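Local coordinates for protein ribose-phosphate pyrophosphokinase (Sulfolobus solfataricus, PDB 4TWB) that transfers the pyrophosphoryl group of ATP to the 1-hydroxyl of ribose 5-phosphate, making the nucleotide precursor PRPP, at residues V123-K128 with I141-H146; A84-L89 with N119-V124. One frame throughout, in Å; residues are numbered along the deposited sequence.

In the fold
Three neighbouring strands of the N-terminal mixed sheet, 81-86, 120-124 and 138-142, carry both contacts, with 120-124 in the middle. Contact 2 starts earlier in the chain and pairs 81-86 with 120-124; contact 1 takes over at the end of that same strand, sharing Val123 and Val124, and pairs it with 138-142, the outermost strand on this side within the chain. Their centres are about 10 Å apart, and they touch where Val142 CG2 packs 3.8 Å from Val122 CG1. The arrangement illustrates how parallel strands build a site beyond their ends: the loop leaving 120-124 carries His127 to the phosphate of AMP, while the turn after 81-86 runs close by.

Contact 1: residues V123-K128 with I141-H146; sequences VVEPHK and IVHPYH. With AMP (adenosine monophosphate), chain G.
The Tyr145 ring has CB of His143 over the centre of one face and OE1 of Glu125 at its edge, in the ring plane. OE2 of the same carboxylate sits at the edge of the His143 ring, near its plane. The carboxylate plane is turned 59° from the imidazole and 57° from the phenol, so it faces neither ring flat. His143 ND1 donates to OE2 in a hydrogen bond whose modelled length is doubtfully short. Tyr145 OH lies 2.9 Å from OE2 and 3.0 Å from OE1 of Glu125, within weak hydrogen-bonding distance of either. A bend in the Glu125 chain (chi2 -59°) brings the carboxylate there, where Arg171 adds a salt bridge to OE1. A leucine in place of Tyr145 would probably leave the carboxylate without its hydroxyl partner and the His143 CB without a covering ring. Next to this polar cluster the strands pair in parallel: Val142 N bonds to Val123 O (2.8 Å) and Glu125 N to Val142 O (3.0 Å). Further on, His127 NE2 comes 3.0 Å from AMP O3P. Pro144 occupies the N-cap position of helix 145-155 and rests its CG on Val124 CG1; helix 284-289 packs on both residues, and helix 169-178 packs against Tyr145.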
ATOM      1  N   VAL A 123       3.264 -13.928 -14.070  1.00 32.25           N
ATOM      2  CA  VAL A 123       1.921 -13.778 -13.502  1.00 30.06           C
ATOM      3  C   VAL A 123       1.021 -14.955 -13.865  1.00 37.13           C
ATOM      4  O   VAL A 123       1.094 -15.486 -14.975  1.00 41.34           O
ATOM      5  CB  VAL A 123       1.241 -12.499 -14.012  1.00 25.83           C
ATOM      6  CG1 VAL A 123      -0.067 -12.291 -13.311  1.00 35.34           C
ATOM      7  CG2 VAL A 123       2.145 -11.300 -13.784  1.00 36.97           C
ATOM      8  N   VAL A 124       0.172 -15.369 -12.935  1.00 31.16           N
ATOM      9  CA  VAL A 124      -0.778 -16.430 -13.205  1.00 30.40           C
ATOM     10  C   VAL A 124      -2.155 -15.827 -13.540  1.00 41.01           C
ATOM     11  O   VAL A 124      -2.648 -14.971 -12.814  1.00 38.70           O
ATOM     12  CB  VAL A 124      -0.879 -17.386 -12.014  1.00 28.65           C
ATOM     13  CG1 VAL A 124      -1.863 -18.518 -12.316  1.00 29.38           C
ATOM     14  CG2 VAL A 124       0.481 -17.949 -11.688  1.00 19.82           C
ATOM     15  N   GLU A 125      -2.762 -16.275 -14.639  1.00 33.37           N
ATOM     16  CA  GLU A 125      -4.053 -15.755 -15.102  1.00 37.54           C
ATOM     17  C   GLU A 125      -4.248 -14.272 -14.833  1.00 38.10           C
ATOM     18  O   GLU A 125      -5.091 -13.883 -14.017  1.00 41.53           O
ATOM     19  CB  GLU A 125      -5.256 -16.522 -14.520  1.00 34.37           C
ATOM     20  CG  GLU A 125      -5.544 -17.852 -15.148  1.00 45.00           C
ATOM     21  CD  GLU A 125      -5.819 -17.765 -16.628  1.00 48.01           C
ATOM     22  OE1 GLU A 125      -6.934 -17.361 -17.029  1.00 46.54           O
ATOM     23  OE2 GLU A 125      -4.913 -18.136 -17.392  1.00 46.77           O
ATOM     24  N   PRO A 126      -3.489 -13.437 -15.533  1.00 33.89           N
ATOM     25  CA  PRO A 126      -3.765 -11.999 -15.533  1.00 32.89           C
ATOM     26  C   PRO A 126      -5.177 -11.787 -16.056  1.00 40.72           C
ATOM     27  O   PRO A 126      -5.529 -12.421 -17.041  1.00 37.87           O
ATOM     28  CB  PRO A 126      -2.758 -11.459 -16.554  1.00 30.74           C
ATOM     29  CG  PRO A 126      -2.469 -12.667 -17.445  1.00 41.03           C
ATOM     30  CD  PRO A 126      -2.397 -13.787 -16.454  1.00 37.48           C
ATOM     31  N   HIS A 127      -5.965 -10.924 -15.424  1.00 43.66           N
ATOM     32  CA  HIS A 127      -7.325 -10.667 -15.880  1.00 40.27           C
ATOM     33  C   HIS A 127      -7.462 -10.421 -17.393  1.00 49.19           C
ATOM     34  O   HIS A 127      -8.410 -10.885 -18.022  1.00 47.51           O
ATOM     35  CB  HIS A 127      -7.923  -9.501 -15.116  1.00 42.14           C
ATOM     36  CG  HIS A 127      -9.339  -9.189 -15.495  1.00 54.49           C
ATOM     37  ND1 HIS A 127     -10.414  -9.915 -15.030  1.00 43.24           N
ATOM     38  CD2 HIS A 127      -9.855  -8.218 -16.289  1.00 50.70           C
ATOM     39  CE1 HIS A 127     -11.530  -9.404 -15.516  1.00 52.63           C
ATOM     40  NE2 HIS A 127     -11.220  -8.375 -16.284  1.00 64.03           N
ATOM     41  N   LYS A 128      -6.537  -9.677 -17.976  1.00 43.95           N
ATOM     42  CA  LYS A 128      -6.507  -9.537 -19.429  1.00 47.15           C
ATOM     43  C   LYS A 128      -5.065  -9.299 -19.907  1.00 48.25           C
ATOM     44  O   LYS A 128      -4.491  -8.247 -19.662  1.00 54.83           O
ATOM     45  CB  LYS A 128      -7.451  -8.422 -19.884  1.00 55.68           C
ATOM     46  CG  LYS A 128      -7.754  -8.452 -21.383  1.00100.02           C
ATOM     47  CD  LYS A 128      -8.483  -7.193 -21.836  1.00115.33           C
ATOM     48  CE  LYS A 128      -8.390  -6.993 -23.344  1.00109.23           C
ATOM     49  NZ  LYS A 128      -8.594  -5.562 -23.723  1.00104.57           N
ATOM     50  N   ILE A 141       3.541 -15.251 -18.862  1.00 35.77           N
ATOM     51  CA  ILE A 141       2.192 -15.531 -18.381  1.00 39.13           C
ATOM     52  C   ILE A 141       2.006 -17.036 -18.115  1.00 39.06           C
ATOM     53  O   ILE A 141       2.514 -17.873 -18.855  1.00 34.20           O
ATOM     54  CB  ILE A 141       1.165 -15.023 -19.396  1.00 31.73           C
ATOM     55  CG1 ILE A 141       1.475 -13.563 -19.733  1.00 31.19           C
ATOM     56  CG2 ILE A 141      -0.237 -15.194 -18.880  1.00 29.15           C
ATOM     57  CD1 ILE A 141       0.455 -12.893 -20.624  1.00 35.42           C
ATOM     58  N   VAL A 142       1.315 -17.372 -17.032  1.00 42.10           N
ATOM     59  CA  VAL A 142       1.107 -18.769 -16.670  1.00 39.92           C
ATOM     60  C   VAL A 142      -0.376 -19.072 -16.655  1.00 38.41           C
ATOM     61  O   VAL A 142      -1.117 -18.469 -15.879  1.00 44.85           O
ATOM     62  CB  VAL A 142       1.679 -19.102 -15.269  1.00 41.58           C
ATOM     63  CG1 VAL A 142       1.429 -20.570 -14.938  1.00 30.73           C
ATOM     64  CG2 VAL A 142       3.157 -18.789 -15.187  1.00 36.48           C
ATOM     65  N   HIS A 143      -0.810 -19.992 -17.515  1.00 37.23           N
ATOM     66  CA  HIS A 143      -2.200 -20.452 -17.509  1.00 32.64           C
ATOM     67  C   HIS A 143      -2.236 -21.866 -16.966  1.00 31.68           C
ATOM     68  O   HIS A 143      -1.877 -22.804 -17.662  1.00 45.33           O
ATOM     69  CB  HIS A 143      -2.769 -20.433 -18.926  1.00 24.25           C
ATOM     70  CG  HIS A 143      -2.678 -19.098 -19.606  1.00 33.69           C
ATOM     71  ND1 HIS A 143      -3.542 -18.061 -19.332  1.00 36.85           N
ATOM     72  CD2 HIS A 143      -1.837 -18.641 -20.561  1.00 38.71           C
ATOM     73  CE1 HIS A 143      -3.236 -17.017 -20.080  1.00 32.12           C
ATOM     74  NE2 HIS A 143      -2.207 -17.344 -20.841  1.00 40.43           N
ATOM     75  N   PRO A 144      -2.672 -22.034 -15.717  1.00 29.13           N
ATOM     76  CA  PRO A 144      -2.591 -23.362 -15.092  1.00 34.91           C
ATOM     77  C   PRO A 144      -3.739 -24.286 -15.531  1.00 35.50           C
ATOM     78  O   PRO A 144      -4.312 -24.997 -14.701  1.00 34.62           O
ATOM     79  CB  PRO A 144      -2.745 -23.042 -13.599  1.00 21.89           C
ATOM     80  CG  PRO A 144      -3.380 -21.665 -13.543  1.00 20.65           C
ATOM     81  CD  PRO A 144      -3.500 -21.111 -14.925  1.00 19.42           C
ATOM     82  N   TYR A 145      -4.073 -24.262 -16.817  1.00 34.52           N
ATOM     83  CA  TYR A 145      -5.236 -24.991 -17.314  1.00 33.10           C
ATOM     84  C   TYR A 145      -5.142 -26.499 -17.120  1.00 30.35           C
ATOM     85  O   TYR A 145      -6.106 -27.115 -16.685  1.00 32.09           O
ATOM     86  CB  TYR A 145      -5.548 -24.618 -18.764  1.00 26.18           C
ATOM     87  CG  TYR A 145      -5.836 -23.134 -18.953  1.00 41.88           C
ATOM     88  CD1 TYR A 145      -6.189 -22.330 -17.876  1.00 33.46           C
ATOM     89  CD2 TYR A 145      -5.772 -22.544 -20.208  1.00 38.53           C
ATOM     90  CE1 TYR A 145      -6.457 -20.985 -18.037  1.00 27.62           C
ATOM     91  CE2 TYR A 145      -6.037 -21.188 -20.379  1.00 33.75           C
ATOM     92  CZ  TYR A 145      -6.384 -20.419 -19.288  1.00 35.65           C
ATOM     93  OH  TYR A 145      -6.652 -19.080 -19.451  1.00 36.61           O
ATOM     94  N   HIS A 146      -3.986 -27.087 -17.399  1.00 32.39           N
ATOM     95  CA  HIS A 146      -3.844 -28.533 -17.231  1.00 30.53           C
ATOM     96  C   HIS A 146      -4.104 -28.978 -15.800  1.00 30.90           C
ATOM     97  O   HIS A 146      -4.707 -30.032 -15.576  1.00 41.03           O
ATOM     98  CB  HIS A 146      -2.488 -29.055 -17.728  1.00 25.86           C
ATOM     99  CG  HIS A 146      -2.176 -30.456 -17.286  1.00 46.13           C
ATOM    100  ND1 HIS A 146      -2.478 -31.568 -18.047  1.00 46.64           N
ATOM    101  CD2 HIS A 146      -1.584 -30.924 -16.161  1.00 47.38           C
ATOM    102  CE1 HIS A 146      -2.087 -32.657 -17.409  1.00 48.20           C
ATOM    103  NE2 HIS A 146      -1.536 -32.294 -16.264  1.00 57.87           N
TER
HETATM  104  P   AMP G 301     -14.493  -6.705 -15.052  1.00171.79           P
HETATM  105  O1P AMP G 301     -15.009  -7.621 -16.139  1.00141.93           O
HETATM  106  O2P AMP G 301     -14.837  -7.135 -13.640  1.00132.28           O
HETATM  107  O3P AMP G 301     -13.059  -6.267 -15.255  1.00128.45           O
HETATM  108  O5' AMP G 301     -15.330  -5.347 -15.268  1.00144.96           O
HETATM  109  C5' AMP G 301     -14.649  -4.099 -15.384  1.00121.64           C
HETATM  110  C4' AMP G 301     -15.208  -3.113 -14.366  1.00115.95           C
HETATM  111  O4' AMP G 301     -14.859  -3.533 -13.038  1.00 99.01           O
HETATM  112  C3' AMP G 301     -14.640  -1.715 -14.582  1.00109.43           C
HETATM  113  O3' AMP G 301     -15.705  -0.798 -14.870  1.00 94.69           O
HETATM  114  C2' AMP G 301     -13.911  -1.365 -13.289  1.00107.04           C
HETATM  115  O2' AMP G 301     -14.167  -0.019 -12.850  1.00 99.83           O
HETATM  116  C1' AMP G 301     -14.385  -2.414 -12.282  1.00 93.18           C
HETATM  117  N9  AMP G 301     -13.302  -2.789 -11.324  1.00 77.20           N
HETATM  118  C8  AMP G 301     -11.985  -2.479 -11.431  1.00 59.18           C
HETATM  119  N7  AMP G 301     -11.268  -2.961 -10.381  1.00 44.41           N
HETATM  120  C5  AMP G 301     -12.144  -3.583  -9.564  1.00 44.62           C
HETATM  121  C6  AMP G 301     -12.069  -4.307  -8.272  1.00 40.29           C
HETATM  122  N6  AMP G 301     -10.878  -4.458  -7.643  1.00 43.97           N
HETATM  123  N1  AMP G 301     -13.218  -4.818  -7.749  1.00 57.64           N
HETATM  124  C2  AMP G 301     -14.408  -4.679  -8.378  1.00 58.35           C
HETATM  125  N3  AMP G 301     -14.562  -4.031  -9.553  1.00 51.88           N
HETATM  126  C4  AMP G 301     -13.485  -3.465 -10.180  1.00 68.88           C

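Contact 2: residues A84-L89 with N119-V124; sequences AIVPYL and NTLVVV
Ala84 is gripped through both its backbone polar groups: its N donates to Thr120 O (2.8 Å), and its O accepts from Val122 N at 2.8 Å, a nearly straight bond (172° at the hydrogen). Ile85 lies alongside Val122 on one face of the sheet, the two side chains pointing the same way, with CG1 placed beside the backbone N (chi1 -65°) so that it reaches Val122 CB at 3.9 Å. Val86 turns to the other face, where its CG1 touches Leu121 CD1 at 3.4 Å, the two side chains crossing obliquely, while its N continues the ladder to Val122 O (2.9 Å). Pro87 O takes a weak 3.3 Å bond from Val124 N. Tyr88 turns away from strand 120-124 and packs on Glu36 of the second subunit, a residue of the AMP pocket. Leu89 comes back, its CB 4.0 Å from Val123 CG1, and one water joins Leu89 N to Val124 O. The pair forms the two strands of a beta-alpha-beta unit whose helix, 105-114, lies over Leu89 and Leu121; strand 49-53 continues the sheet beyond Ile85, and strand 138-142 beyond Val122.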
ATOM      1  N   ALA A  84      10.365 -11.488 -10.868  1.00 31.21           N
ATOM      2  CA  ALA A  84       9.301 -11.362  -9.887  1.00 31.37           C
ATOM      3  C   ALA A  84       8.160 -12.280 -10.241  1.00 31.58           C
ATOM      4  O   ALA A  84       7.501 -12.097 -11.262  1.00 32.54           O
ATOM      5  CB  ALA A  84       8.820  -9.926  -9.813  1.00 33.54           C
ATOM      6  N   ILE A  85       7.942 -13.275  -9.397  1.00 28.49           N
ATOM      7  CA  ILE A  85       6.821 -14.183  -9.556  1.00 34.22           C
ATOM      8  C   ILE A  85       5.705 -13.679  -8.661  1.00 32.84           C
ATOM      9  O   ILE A  85       5.745 -13.832  -7.439  1.00 35.74           O
ATOM     10  CB  ILE A  85       7.198 -15.632  -9.171  1.00 38.50           C
ATOM     11  CG1 ILE A  85       8.253 -16.191 -10.130  1.00 34.62           C
ATOM     12  CG2 ILE A  85       5.960 -16.533  -9.155  1.00 24.54           C
ATOM     13  CD1 ILE A  85       8.985 -17.392  -9.555  1.00 29.79           C
ATOM     14  N   VAL A  86       4.728 -13.028  -9.262  1.00 28.06           N
ATOM     15  CA  VAL A  86       3.600 -12.532  -8.500  1.00 25.89           C
ATOM     16  C   VAL A  86       2.354 -13.255  -8.971  1.00 28.92           C
ATOM     17  O   VAL A  86       1.786 -12.921 -10.017  1.00 39.43           O
ATOM     18  CB  VAL A  86       3.529 -10.972  -8.553  1.00 29.23           C
ATOM     19  CG1 VAL A  86       4.516 -10.438  -9.564  1.00 25.10           C
ATOM     20  CG2 VAL A  86       2.113 -10.450  -8.799  1.00 26.30           C
ATOM     21  N   PRO A  87       1.975 -14.312  -8.234  1.00 32.41           N
ATOM     22  CA  PRO A  87       0.871 -15.206  -8.596  1.00 30.45           C
ATOM     23  C   PRO A  87      -0.429 -14.449  -8.868  1.00 39.01           C
ATOM     24  O   PRO A  87      -1.004 -14.581  -9.945  1.00 42.00           O
ATOM     25  CB  PRO A  87       0.747 -16.123  -7.371  1.00 33.88           C
ATOM     26  CG  PRO A  87       2.136 -16.188  -6.828  1.00 32.79           C
ATOM     27  CD  PRO A  87       2.720 -14.806  -7.063  1.00 29.28           C
ATOM     28  N   TYR A  88      -0.898 -13.675  -7.902  1.00 36.52           N
ATOM     29  CA  TYR A  88      -2.027 -12.790  -8.156  1.00 34.21           C
ATOM     30  C   TYR A  88      -1.544 -11.341  -8.217  1.00 31.32           C
ATOM     31  O   TYR A  88      -1.061 -10.803  -7.225  1.00 41.72           O
ATOM     32  CB  TYR A  88      -3.111 -12.944  -7.086  1.00 21.03           C
ATOM     33  CG  TYR A  88      -4.225 -11.929  -7.234  1.00 34.25           C
ATOM     34  CD1 TYR A  88      -5.094 -11.975  -8.319  1.00 33.05           C
ATOM     35  CD2 TYR A  88      -4.399 -10.911  -6.299  1.00 37.80           C
ATOM     36  CE1 TYR A  88      -6.112 -11.039  -8.466  1.00 38.94           C
ATOM     37  CE2 TYR A  88      -5.410  -9.968  -6.439  1.00 39.17           C
ATOM     38  CZ  TYR A  88      -6.265 -10.039  -7.524  1.00 47.36           C
ATOM     39  OH  TYR A  88      -7.270  -9.107  -7.668  1.00 50.37           O
ATOM     40  N   LEU A  89      -1.666 -10.719  -9.382  1.00 29.70           N
ATOM     41  CA  LEU A  89      -1.290  -9.328  -9.547  1.00 27.52           C
ATOM     42  C   LEU A  89      -2.490  -8.422  -9.261  1.00 35.83           C
ATOM     43  O   LEU A  89      -3.511  -8.511  -9.932  1.00 36.82           O
ATOM     44  CB  LEU A  89      -0.769  -9.093 -10.965  1.00 24.98           C
ATOM     45  CG  LEU A  89      -0.337  -7.657 -11.271  1.00 37.71           C
ATOM     46  CD1 LEU A  89       0.646  -7.160 -10.227  1.00 19.93           C
ATOM     47  CD2 LEU A  89       0.265  -7.563 -12.658  1.00 26.84           C
ATOM     48  N   ASN A 119      13.251  -7.436 -13.743  1.00 37.43           N
ATOM     49  CA  ASN A 119      13.639  -7.706 -15.122  1.00 39.33           C
ATOM     50  C   ASN A 119      12.582  -8.534 -15.831  1.00 45.59           C
ATOM     51  O   ASN A 119      12.168  -8.234 -16.956  1.00 38.63           O
ATOM     52  CB  ASN A 119      14.968  -8.462 -15.160  1.00 45.83           C
ATOM     53  CG  ASN A 119      16.123  -7.639 -14.634  1.00 55.61           C
ATOM     54  OD1 ASN A 119      16.781  -8.009 -13.655  1.00 40.34           O
ATOM     55  ND2 ASN A 119      16.372  -6.509 -15.277  1.00 40.81           N
ATOM     56  N   THR A 120      12.144  -9.585 -15.151  1.00 45.06           N
ATOM     57  CA  THR A 120      11.173 -10.505 -15.704  1.00 38.95           C
ATOM     58  C   THR A 120      10.016 -10.628 -14.745  1.00 41.18           C
ATOM     59  O   THR A 120      10.217 -10.866 -13.552  1.00 35.41           O
ATOM     60  CB  THR A 120      11.803 -11.894 -15.951  1.00 43.85           C
ATOM     61  OG1 THR A 120      12.502 -11.887 -17.203  1.00 50.31           O
ATOM     62  CG2 THR A 120      10.736 -12.965 -15.999  1.00 40.76           C
ATOM     63  N   LEU A 121       8.807 -10.468 -15.280  1.00 36.46           N
ATOM     64  CA  LEU A 121       7.569 -10.586 -14.504  1.00 32.40           C
ATOM     65  C   LEU A 121       6.775 -11.849 -14.857  1.00 39.02           C
ATOM     66  O   LEU A 121       6.463 -12.089 -16.029  1.00 41.80           O
ATOM     67  CB  LEU A 121       6.718  -9.336 -14.722  1.00 31.66           C
ATOM     68  CG  LEU A 121       5.284  -9.308 -14.210  1.00 30.07           C
ATOM     69  CD1 LEU A 121       5.244  -9.557 -12.728  1.00 31.89           C
ATOM     70  CD2 LEU A 121       4.657  -7.960 -14.528  1.00 31.09           C
ATOM     71  N   VAL A 122       6.459 -12.653 -13.842  1.00 34.05           N
ATOM     72  CA  VAL A 122       5.699 -13.890 -14.025  1.00 31.37           C
ATOM     73  C   VAL A 122       4.354 -13.794 -13.319  1.00 37.60           C
ATOM     74  O   VAL A 122       4.304 -13.613 -12.103  1.00 41.64           O
ATOM     75  CB  VAL A 122       6.442 -15.101 -13.444  1.00 25.26           C
ATOM     76  CG1 VAL A 122       5.633 -16.342 -13.676  1.00 30.12           C
ATOM     77  CG2 VAL A 122       7.801 -15.236 -14.070  1.00 30.99           C
ATOM     78  N   VAL A 123       3.264 -13.928 -14.070  1.00 32.25           N
ATOM     79  CA  VAL A 123       1.921 -13.778 -13.502  1.00 30.06           C
ATOM     80  C   VAL A 123       1.021 -14.955 -13.865  1.00 37.13           C
ATOM     81  O   VAL A 123       1.094 -15.486 -14.975  1.00 41.34           O
ATOM     82  CB  VAL A 123       1.241 -12.499 -14.012  1.00 25.83           C
ATOM     83  CG1 VAL A 123      -0.067 -12.291 -13.311  1.00 35.34           C
ATOM     84  CG2 VAL A 123       2.145 -11.300 -13.784  1.00 36.97           C
ATOM     85  N   VAL A 124       0.172 -15.369 -12.935  1.00 31.16           N
ATOM     86  CA  VAL A 124      -0.778 -16.430 -13.205  1.00 30.40           C
ATOM     87  C   VAL A 124      -2.155 -15.827 -13.540  1.00 41.01           C
ATOM     88  O   VAL A 124      -2.648 -14.971 -12.814  1.00 38.70           O
ATOM     89  CB  VAL A 124      -0.879 -17.386 -12.014  1.00 28.65           C
ATOM     90  CG1 VAL A 124      -1.863 -18.518 -12.316  1.00 29.38           C
ATOM     91  CG2 VAL A 124       0.481 -17.949 -11.688  1.00 19.82           C
TER
HETATM   92  O   HOH W   1      -3.168 -12.002 -11.783  1.00 46.41           O